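Long-range contact in neutral ceramidase (Pseudomonas aeruginosa, PDB 2ZWS), which hydrolyses the N-acyl linkage of ceramides to release sphingosine and a free fatty acid, and also runs the reverse synthesis, using a bound zinc ion: residues L194-S207 against F237-P251. Numbering follows the deposited sequence.
Sequences LAGAISWFPVHSTS and FVAAFAQTNAGNLSP. With ZN (zinc ion), chain B; GOL (glycerol), chain M.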
loop_
_atom_site.group_PDB
_atom_site.type_symbol
_atom_site.label_atom_id
_atom_site.label_comp_id
_atom_site.label_asym_id
_atom_site.label_seq_id
_atom_site.Cartn_x
_atom_site.Cartn_y
_atom_site.Cartn_z
ATOM N N LEU A 194 -23.805 -0.607 -8.277
ATOM C CA LEU A 194 -22.429 -0.289 -7.936
ATOM C C LEU A 194 -21.513 -1.498 -8.137
ATOM O O LEU A 194 -21.651 -2.511 -7.462
ATOM C CB LEU A 194 -22.355 0.229 -6.501
ATOM C CG LEU A 194 -20.995 0.815 -6.100
ATOM C CD1 LEU A 194 -20.631 2.084 -6.859
ATOM C CD2 LEU A 194 -20.917 1.077 -4.603
ATOM N N ALA A 195 -20.552 -1.350 -9.041
ATOM C CA ALA A 195 -19.617 -2.436 -9.370
ATOM C C ALA A 195 -18.263 -2.333 -8.643
ATOM O O ALA A 195 -17.556 -3.333 -8.482
ATOM C CB ALA A 195 -19.383 -2.464 -10.867
ATOM N N GLY A 196 -17.890 -1.121 -8.239
ATOM C CA GLY A 196 -16.632 -0.949 -7.514
ATOM C C GLY A 196 -16.515 0.513 -7.140
ATOM O O GLY A 196 -17.361 1.344 -7.535
ATOM N N ALA A 197 -15.454 0.841 -6.404
ATOM C CA ALA A 197 -15.272 2.196 -5.910
ATOM C C ALA A 197 -13.847 2.415 -5.465
ATOM O O ALA A 197 -13.185 1.492 -4.991
ATOM C CB ALA A 197 -16.235 2.479 -4.764
ATOM N N ILE A 198 -13.412 3.661 -5.572
ATOM C CA ILE A 198 -12.142 4.096 -4.982
ATOM C C ILE A 198 -12.463 5.202 -3.969
ATOM O O ILE A 198 -13.104 6.200 -4.320
ATOM C CB ILE A 198 -11.152 4.660 -6.042
ATOM C CG1 ILE A 198 -10.919 3.662 -7.204
ATOM C CG2 ILE A 198 -9.837 5.104 -5.357
ATOM C CD1 ILE A 198 -10.356 4.344 -8.454
ATOM N N SER A 199 -12.033 4.991 -2.728
ATOM C CA SER A 199 -12.141 6.002 -1.652
ATOM C C SER A 199 -10.760 6.624 -1.391
ATOM O O SER A 199 -9.762 5.896 -1.273
ATOM C CB SER A 199 -12.639 5.345 -0.351
ATOM O OG SER A 199 -12.264 6.087 0.802
ATOM N N TRP A 200 -10.690 7.958 -1.320
ATOM C CA TRP A 200 -9.432 8.635 -0.953
ATOM C C TRP A 200 -9.643 9.341 0.370
ATOM O O TRP A 200 -10.556 10.171 0.515
ATOM C CB TRP A 200 -9.033 9.706 -1.975
ATOM C CG TRP A 200 -8.533 9.175 -3.281
ATOM C CD1 TRP A 200 -7.242 8.874 -3.595
ATOM C CD2 TRP A 200 -9.305 8.939 -4.475
ATOM N NE1 TRP A 200 -7.152 8.442 -4.901
ATOM C CE2 TRP A 200 -8.399 8.478 -5.472
ATOM C CE3 TRP A 200 -10.672 9.083 -4.808
ATOM C CZ2 TRP A 200 -8.801 8.155 -6.773
ATOM C CZ3 TRP A 200 -11.081 8.741 -6.123
ATOM C CH2 TRP A 200 -10.136 8.280 -7.087
ATOM N N PHE A 201 -8.807 9.011 1.340
ATOM C CA PHE A 201 -8.901 9.614 2.674
ATOM C C PHE A 201 -7.545 9.436 3.367
ATOM O O PHE A 201 -6.999 8.333 3.332
ATOM C CB PHE A 201 -10.005 8.956 3.513
ATOM C CG PHE A 201 -10.034 9.429 4.932
ATOM C CD1 PHE A 201 -9.552 8.614 5.948
ATOM C CD2 PHE A 201 -10.577 10.679 5.267
ATOM C CE1 PHE A 201 -9.548 9.044 7.277
ATOM C CE2 PHE A 201 -10.568 11.136 6.611
ATOM C CZ PHE A 201 -10.069 10.309 7.617
ATOM N N PRO A 202 -6.984 10.502 3.971
ATOM C CA PRO A 202 -5.636 10.334 4.545
ATOM C C PRO A 202 -5.627 9.861 5.988
ATOM O O PRO A 202 -6.187 10.523 6.871
ATOM C CB PRO A 202 -5.034 11.747 4.452
ATOM C CG PRO A 202 -6.274 12.672 4.610
ATOM C CD PRO A 202 -7.491 11.890 4.095
ATOM N N VAL A 203 -4.956 8.739 6.231
ATOM C CA VAL A 203 -4.694 8.254 7.588
ATOM C C VAL A 203 -3.637 7.161 7.486
ATOM O O VAL A 203 -3.794 6.262 6.661
ATOM C CB VAL A 203 -5.992 7.742 8.311
ATOM C CG1 VAL A 203 -6.671 6.543 7.559
ATOM C CG2 VAL A 203 -5.692 7.416 9.790
ATOM N N HIS A 204 -2.568 7.261 8.278
ATOM C CA HIS A 204 -1.568 6.183 8.283
ATOM C C HIS A 204 -2.208 4.818 8.528
ATOM O O HIS A 204 -3.043 4.658 9.420
ATOM C CB HIS A 204 -0.448 6.421 9.302
ATOM C CG HIS A 204 0.746 7.105 8.727
ATOM N ND1 HIS A 204 0.743 8.443 8.376
ATOM C CD2 HIS A 204 1.986 6.635 8.436
ATOM C CE1 HIS A 204 1.928 8.752 7.868
ATOM N NE2 HIS A 204 2.692 7.669 7.886
ATOM N N SER A 205 -1.770 3.844 7.739
ATOM C CA SER A 205 -2.232 2.480 7.884
ATOM C C SER A 205 -1.296 1.717 8.829
ATOM O O SER A 205 -0.567 0.777 8.435
ATOM C CB SER A 205 -2.337 1.814 6.501
ATOM O OG SER A 205 -3.418 2.412 5.792
ATOM N N THR A 206 -1.367 2.114 10.095
ATOM C CA THR A 206 -0.407 1.682 11.118
ATOM C C THR A 206 -1.151 1.147 12.334
ATOM O O THR A 206 -0.626 1.144 13.443
ATOM C CB THR A 206 0.466 2.869 11.584
ATOM O OG1 THR A 206 -0.390 3.976 11.920
ATOM C CG2 THR A 206 1.439 3.316 10.502
ATOM N N SER A 207 -2.401 0.723 12.148
ATOM C CA SER A 207 -3.131 0.128 13.271
ATOM C C SER A 207 -2.456 -1.139 13.799
ATOM O O SER A 207 -2.517 -1.414 14.992
ATOM C CB SER A 207 -4.577 -0.167 12.873
ATOM O OG SER A 207 -5.255 1.046 12.574
ATOM N N PHE A 237 -16.950 -7.417 -6.735
ATOM C CA PHE A 237 -16.804 -6.033 -6.309
ATOM C C PHE A 237 -15.339 -5.753 -6.025
ATOM O O PHE A 237 -14.640 -6.592 -5.415
ATOM C CB PHE A 237 -17.606 -5.798 -5.042
ATOM C CG PHE A 237 -17.857 -4.364 -4.773
ATOM C CD1 PHE A 237 -17.081 -3.637 -3.861
ATOM C CD2 PHE A 237 -18.880 -3.713 -5.454
ATOM C CE1 PHE A 237 -17.321 -2.273 -3.645
ATOM C CE2 PHE A 237 -19.131 -2.377 -5.229
ATOM C CZ PHE A 237 -18.363 -1.650 -4.321
ATOM N N VAL A 238 -14.873 -4.581 -6.474
ATOM C CA VAL A 238 -13.530 -4.118 -6.108
ATOM C C VAL A 238 -13.633 -2.762 -5.448
ATOM O O VAL A 238 -14.136 -1.798 -6.042
ATOM C CB VAL A 238 -12.578 -4.071 -7.319
ATOM C CG1 VAL A 238 -11.167 -3.609 -6.892
ATOM C CG2 VAL A 238 -12.518 -5.462 -8.006
ATOM N N ALA A 239 -13.155 -2.706 -4.212
ATOM C CA ALA A 239 -13.123 -1.461 -3.425
ATOM C C ALA A 239 -11.694 -1.150 -3.032
ATOM O O ALA A 239 -11.062 -1.919 -2.320
ATOM C CB ALA A 239 -13.939 -1.600 -2.162
ATOM N N ALA A 240 -11.192 -0.025 -3.520
ATOM C CA ALA A 240 -9.855 0.464 -3.115
ATOM C C ALA A 240 -10.008 1.595 -2.081
ATOM O O ALA A 240 -10.795 2.504 -2.262
ATOM C CB ALA A 240 -9.058 0.969 -4.331
ATOM N N PHE A 241 -9.218 1.529 -1.009
ATOM C CA PHE A 241 -9.085 2.628 -0.080
ATOM C C PHE A 241 -7.685 3.190 -0.240
ATOM O O PHE A 241 -6.686 2.545 0.161
ATOM C CB PHE A 241 -9.390 2.164 1.349
ATOM C CG PHE A 241 -10.851 2.015 1.579
ATOM C CD1 PHE A 241 -11.504 0.892 1.085
ATOM C CD2 PHE A 241 -11.592 3.016 2.220
ATOM C CE1 PHE A 241 -12.899 0.743 1.230
ATOM C CE2 PHE A 241 -12.985 2.862 2.379
ATOM C CZ PHE A 241 -13.628 1.746 1.861
ATOM N N ALA A 242 -7.629 4.369 -0.862
ATOM C CA ALA A 242 -6.390 5.066 -1.209
ATOM C C ALA A 242 -6.094 6.226 -0.246
ATOM O O ALA A 242 -6.975 6.681 0.515
ATOM C CB ALA A 242 -6.466 5.609 -2.630
ATOM N N GLN A 243 -4.843 6.667 -0.262
ATOM C CA GLN A 243 -4.379 7.805 0.553
ATOM C C GLN A 243 -4.501 9.146 -0.157
ATOM O O GLN A 243 -4.561 9.199 -1.383
ATOM C CB GLN A 243 -2.894 7.633 0.926
ATOM C CG GLN A 243 -2.645 6.438 1.829
ATOM C CD GLN A 243 -3.057 6.674 3.264
ATOM O OE1 GLN A 243 -3.580 7.756 3.637
ATOM N NE2 GLN A 243 -2.778 5.679 4.105
ATOM N N THR A 244 -4.529 10.234 0.620
ATOM C CA THR A 244 -4.265 11.575 0.063
ATOM C C THR A 244 -2.972 12.154 0.659
ATOM O O THR A 244 -1.882 11.681 0.340
ATOM C CB THR A 244 -5.477 12.543 0.162
ATOM O OG1 THR A 244 -5.819 12.777 1.530
ATOM C CG2 THR A 244 -6.668 11.964 -0.560
ATOM N N ASN A 245 -3.101 13.155 1.527
ATOM C CA ASN A 245 -1.965 13.787 2.156
ATOM C C ASN A 245 -1.979 13.342 3.628
ATOM O O ASN A 245 -2.581 13.994 4.490
ATOM C CB ASN A 245 -2.009 15.334 2.003
ATOM C CG ASN A 245 -3.439 15.905 1.935
ATOM O OD1 ASN A 245 -3.820 16.531 0.932
ATOM N ND2 ASN A 245 -4.219 15.709 2.998
ATOM N N ALA A 246 -1.303 12.231 3.908
ATOM C CA ALA A 246 -1.367 11.574 5.238
ATOM C C ALA A 246 -0.063 11.666 6.040
ATOM O O ALA A 246 0.074 11.005 7.080
ATOM C CB ALA A 246 -1.763 10.103 5.058
ATOM N N GLY A 247 0.876 12.494 5.587
ATOM C CA GLY A 247 2.212 12.511 6.170
ATOM C C GLY A 247 2.214 12.710 7.679
ATOM O O GLY A 247 3.058 12.137 8.395
ATOM N N ASN A 248 1.302 13.547 8.172
ATOM C CA ASN A 248 1.279 13.843 9.601
ATOM C C ASN A 248 0.003 13.350 10.287
ATOM O O ASN A 248 -0.381 13.861 11.338
ATOM C CB ASN A 248 1.542 15.360 9.896
ATOM C CG ASN A 248 0.612 16.299 9.101
ATOM O OD1 ASN A 248 -0.160 15.851 8.240
ATOM N ND2 ASN A 248 0.663 17.606 9.414
ATOM N N LEU A 249 -0.633 12.323 9.703
ATOM C CA LEU A 249 -1.908 11.812 10.212
ATOM C C LEU A 249 -1.837 10.333 10.615
ATOM O O LEU A 249 -1.497 9.465 9.797
ATOM C CB LEU A 249 -3.013 11.987 9.164
ATOM C CG LEU A 249 -3.455 13.410 8.837
ATOM C CD1 LEU A 249 -4.334 13.385 7.595
ATOM C CD2 LEU A 249 -4.264 13.951 9.990
ATOM N N SER A 250 -2.215 10.075 11.857
ATOM C CA SER A 250 -2.276 8.735 12.436
ATOM C C SER A 250 -3.721 8.290 12.637
ATOM O O SER A 250 -4.648 9.121 12.718
ATOM C CB SER A 250 -1.666 8.765 13.842
ATOM O OG SER A 250 -0.285 9.034 13.794
ATOM N N PRO A 251 -3.937 6.977 12.812
ATOM C CA PRO A 251 -5.281 6.552 13.232
ATOM C C PRO A 251 -5.635 7.223 14.563
ATOM O O PRO A 251 -4.766 7.433 15.453
ATOM C CB PRO A 251 -5.130 5.038 13.443
ATOM C CG PRO A 251 -3.944 4.670 12.583
ATOM C CD PRO A 251 -2.999 5.840 12.681
HETATM ZN ZN ZN B . 4.425 7.292 6.739
HETATM C C1 GOL M . -0.936 3.947 15.031
HETATM O O1 GOL M . -0.476 2.759 15.648
HETATM C C2 GOL M . -1.124 5.032 16.088
HETATM O O2 GOL M . -0.228 6.073 15.818
HETATM C C3 GOL M . -2.546 5.581 16.004
HETATM O O3 GOL M . -2.863 6.399 17.102
HETATM O O HOH W 1 -9.558 5.692 1.636
HETATM O O HOH W 2 1.049 6.584 12.702
HETATM O O HOH W 3 5.449 5.767 7.788
#
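Five backbone hydrogen bonds, from Ala197 N to Val238 O at one end to Phe201 N to Ala242 O at the other, join strands 194-200 and 238-242 in parallel register. Beyond the strands, side chains join the backbone in the polar pairing and illustrate how loops at a sheet's end can build an active site. The amide of Gln243, its chain bent at chi2 (-76°) back to Val203, imitates a backbone partner: OE1 receives Val203 N on a lone pair (3.1 Å), while NE2 gives a bond to Val203 O (2.8 Å) and another to Thr96 O. Leu249 O is gripped twice by His204, through N (2.9 Å) and ND1 (2.8 Å) from opposite faces of its carbonyl plane. The ND1 bond, though bent (139°), would help fix the ring's rotation, with NE2 on the zinc at 2.1 Å. Ser250, the probable nucleophile, follows directly.

Apolar contacts lie at both ends. Phe237 covers the start of the paired strands, one ring face under Gly196 CA in a CH-pi contact and CZ against Leu194 CD2; nearer the zinc ligand, Pro202 CB packs on Leu249 CD1 at 3.6 Å.

His97, Glu411 and Tyr448 complete the protein ligands of the zinc. Strand 181-189 pairs with the other edge of 194-200, helices 218-231 and 265-286 pack against Phe241, and Tyr58 of strand 55-61 meets Ile198, Trp200 and Ala242.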